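Long-range contact in galactose-1-phosphate uridylyltransferase (Bacillus cereus, PDB 4QVU), which is of unproven function but has a HIT-like fold, binds zinc and may act as a hexose-1-phosphate uridylyltransferase: residues Ile106-His111 against Asn205-Tyr210. Residues are numbered along the deposited sequence; the frame is centred on the assembly and turned at random.
Sequences ILYKNH and NLFFYY
Tyr108, Lys109 and Asn110 pair with Phe207, Leu206 and Asn205 across neighbouring antiparallel strands, 104-111 and 203-211, in the middle of the sheet, at the seam where the N-terminal and C-terminal HIT-like halves of the chain join into one continuous antiparallel sheet. The strand axes approach to 4.5 Å, and all the touching residues are buried. Lys109 and Leu206 form the hydrogen-bonded pair: Lys109 N reaches Leu206 O at 2.9 Å, and Leu206 N returns to Lys109 O. Further along, Phe208 N donates to Leu107 O at 3.0 Å. Lys109 O takes a second donor, Asn205 ND2, at 3.1 Å; the bond is nearly straight (169° at the hydrogen) and lies in the plane of the Asn205 amide. The other end of that amide, OD1, is held by Arg222 on strand 214-222, which should fix its rotation. On the face turned to helix 79-97, Leu107 and Phe208 run side by side, both touching Ile90; with CG of Leu107 anti to the backbone N (chi1 169°), methyl CD2 sits over one face of the Phe208 ring, 4.0 Å from its centroid, a CH-pi contact. Lys109 CB packs on Leu206 CB at 3.9 Å on this same face, while the extended lysine carries NZ to the hydroxyl of Tyr204. The opposite face bears Tyr108 and Phe207, whose side chains cross with Tyr108 CB 3.7 Å from Phe207 CD1; Leu228 and Tyr232 of a second subunit pack against Tyr108 and Phe207, respectively. The chemistry is thus two-sided: helix 79-97 packs on the Leu107-Phe208 end of one face and the other enters the subunit interface, while the Lys109 carbonyl, accepting two N-H groups, ties the backbone pairing to an asparagine bonded through OD1 to the next strand.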
loop_
_atom_site.group_PDB
_atom_site.type_symbol
_atom_site.label_atom_id
_atom_site.label_comp_id
_atom_site.label_asym_id
_atom_site.label_seq_id
_atom_site.Cartn_x
_atom_site.Cartn_y
_atom_site.Cartn_z
ATOM N N ILE A 106 19.652 -17.046 -5.381
ATOM C CA ILE A 106 18.758 -16.302 -6.261
ATOM C C ILE A 106 19.057 -16.631 -7.718
ATOM O O ILE A 106 20.223 -16.684 -8.114
ATOM C CB ILE A 106 18.908 -14.777 -5.997
ATOM C CG1 ILE A 106 18.182 -14.359 -4.705
ATOM C CG2 ILE A 106 18.423 -13.950 -7.192
ATOM C CD1 ILE A 106 18.313 -12.874 -4.346
ATOM N N LEU A 107 17.989 -16.813 -8.506
ATOM C CA LEU A 107 17.961 -16.995 -9.955
ATOM C C LEU A 107 17.048 -15.904 -10.527
ATOM O O LEU A 107 15.861 -15.825 -10.163
ATOM C CB LEU A 107 17.512 -18.420 -10.366
ATOM C CG LEU A 107 17.185 -18.661 -11.866
ATOM C CD1 LEU A 107 18.394 -18.482 -12.766
ATOM C CD2 LEU A 107 16.602 -20.016 -12.085
ATOM N N TYR A 108 17.615 -15.030 -11.376
ATOM C CA TYR A 108 16.861 -13.926 -11.958
ATOM C C TYR A 108 17.502 -13.460 -13.274
ATOM O O TYR A 108 18.647 -13.809 -13.582
ATOM C CB TYR A 108 16.742 -12.744 -10.949
ATOM C CG TYR A 108 17.947 -11.837 -10.836
ATOM C CD1 TYR A 108 19.075 -12.229 -10.121
ATOM C CD2 TYR A 108 17.931 -10.554 -11.374
ATOM C CE1 TYR A 108 20.182 -11.390 -9.999
ATOM C CE2 TYR A 108 19.030 -9.701 -11.250
ATOM C CZ TYR A 108 20.152 -10.123 -10.558
ATOM O OH TYR A 108 21.228 -9.284 -10.430
ATOM N N LYS A 109 16.737 -12.674 -14.046
ATOM C CA LYS A 109 17.134 -12.110 -15.333
ATOM C C LYS A 109 16.790 -10.626 -15.398
ATOM O O LYS A 109 15.797 -10.190 -14.812
ATOM C CB LYS A 109 16.445 -12.857 -16.494
ATOM C CG LYS A 109 16.914 -12.387 -17.856
ATOM C CD LYS A 109 16.175 -12.961 -19.040
ATOM C CE LYS A 109 16.774 -12.357 -20.286
ATOM N NZ LYS A 109 16.153 -12.882 -21.521
ATOM N N ASN A 110 17.610 -9.868 -16.132
ATOM C CA ASN A 110 17.416 -8.454 -16.456
ATOM C C ASN A 110 17.446 -8.322 -17.969
ATOM O O ASN A 110 18.343 -8.889 -18.598
ATOM C CB ASN A 110 18.479 -7.563 -15.795
ATOM C CG ASN A 110 18.650 -7.724 -14.308
ATOM O OD1 ASN A 110 17.703 -7.990 -13.569
ATOM N ND2 ASN A 110 19.871 -7.524 -13.832
ATOM N N HIS A 111 16.457 -7.639 -18.564
ATOM C CA HIS A 111 16.407 -7.412 -20.007
ATOM C C HIS A 111 15.971 -5.992 -20.288
ATOM O O HIS A 111 14.959 -5.545 -19.752
ATOM C CB HIS A 111 15.469 -8.411 -20.697
ATOM C CG HIS A 111 15.409 -8.260 -22.188
ATOM N ND1 HIS A 111 14.533 -7.370 -22.792
ATOM C CD2 HIS A 111 16.105 -8.906 -23.153
ATOM C CE1 HIS A 111 14.739 -7.488 -24.094
ATOM N NE2 HIS A 111 15.676 -8.398 -24.360
ATOM N N ASN A 205 12.030 -8.057 -16.157
ATOM C CA ASN A 205 12.790 -8.880 -15.237
ATOM C C ASN A 205 12.119 -10.207 -15.023
ATOM O O ASN A 205 10.883 -10.280 -15.008
ATOM C CB ASN A 205 12.943 -8.197 -13.878
ATOM C CG ASN A 205 13.890 -7.042 -13.770
ATOM O OD1 ASN A 205 13.494 -5.960 -13.377
ATOM N ND2 ASN A 205 15.171 -7.267 -13.948
ATOM N N LEU A 206 12.926 -11.251 -14.807
ATOM C CA LEU A 206 12.450 -12.554 -14.363
ATOM C C LEU A 206 12.963 -12.767 -12.990
ATOM O O LEU A 206 14.135 -12.489 -12.753
ATOM C CB LEU A 206 12.840 -13.746 -15.264
ATOM C CG LEU A 206 12.486 -13.757 -16.744
ATOM C CD1 LEU A 206 12.902 -15.080 -17.337
ATOM C CD2 LEU A 206 10.994 -13.537 -16.986
ATOM N N PHE A 207 12.111 -13.218 -12.073
ATOM C CA PHE A 207 12.526 -13.569 -10.714
ATOM C C PHE A 207 12.017 -14.942 -10.398
ATOM O O PHE A 207 10.835 -15.214 -10.609
ATOM C CB PHE A 207 12.059 -12.564 -9.657
ATOM C CG PHE A 207 12.509 -11.152 -9.905
ATOM C CD1 PHE A 207 13.830 -10.778 -9.687
ATOM C CD2 PHE A 207 11.612 -10.191 -10.351
ATOM C CE1 PHE A 207 14.251 -9.480 -9.936
ATOM C CE2 PHE A 207 12.031 -8.888 -10.584
ATOM C CZ PHE A 207 13.348 -8.542 -10.375
ATOM N N PHE A 208 12.901 -15.818 -9.922
ATOM C CA PHE A 208 12.509 -17.171 -9.576
ATOM C C PHE A 208 12.514 -17.332 -8.078
ATOM O O PHE A 208 13.331 -16.725 -7.382
ATOM C CB PHE A 208 13.417 -18.201 -10.247
ATOM C CG PHE A 208 13.200 -18.333 -11.736
ATOM C CD1 PHE A 208 13.818 -17.456 -12.629
ATOM C CD2 PHE A 208 12.413 -19.359 -12.251
ATOM C CE1 PHE A 208 13.632 -17.592 -14.009
ATOM C CE2 PHE A 208 12.230 -19.495 -13.636
ATOM C CZ PHE A 208 12.847 -18.614 -14.506
ATOM N N TYR A 209 11.559 -18.134 -7.585
ATOM C CA TYR A 209 11.366 -18.433 -6.163
ATOM C C TYR A 209 11.028 -19.905 -5.960
ATOM O O TYR A 209 10.315 -20.498 -6.780
ATOM C CB TYR A 209 10.230 -17.566 -5.551
ATOM C CG TYR A 209 10.223 -16.103 -5.959
ATOM C CD1 TYR A 209 9.702 -15.702 -7.187
ATOM C CD2 TYR A 209 10.646 -15.109 -5.076
ATOM C CE1 TYR A 209 9.694 -14.365 -7.571
ATOM C CE2 TYR A 209 10.599 -13.760 -5.431
ATOM C CZ TYR A 209 10.142 -13.396 -6.688
ATOM O OH TYR A 209 10.086 -12.079 -7.062
ATOM N N TYR A 210 11.550 -20.487 -4.872
ATOM C CA TYR A 210 11.216 -21.832 -4.429
ATOM C C TYR A 210 10.535 -21.627 -3.087
ATOM O O TYR A 210 11.202 -21.384 -2.079
ATOM C CB TYR A 210 12.421 -22.803 -4.399
ATOM C CG TYR A 210 12.013 -24.206 -3.995
ATOM C CD1 TYR A 210 11.480 -25.094 -4.928
ATOM C CD2 TYR A 210 12.093 -24.623 -2.668
ATOM C CE1 TYR A 210 11.060 -26.370 -4.553
ATOM C CE2 TYR A 210 11.666 -25.891 -2.281
ATOM C CZ TYR A 210 11.152 -26.762 -3.228
ATOM O OH TYR A 210 10.728 -28.010 -2.854
#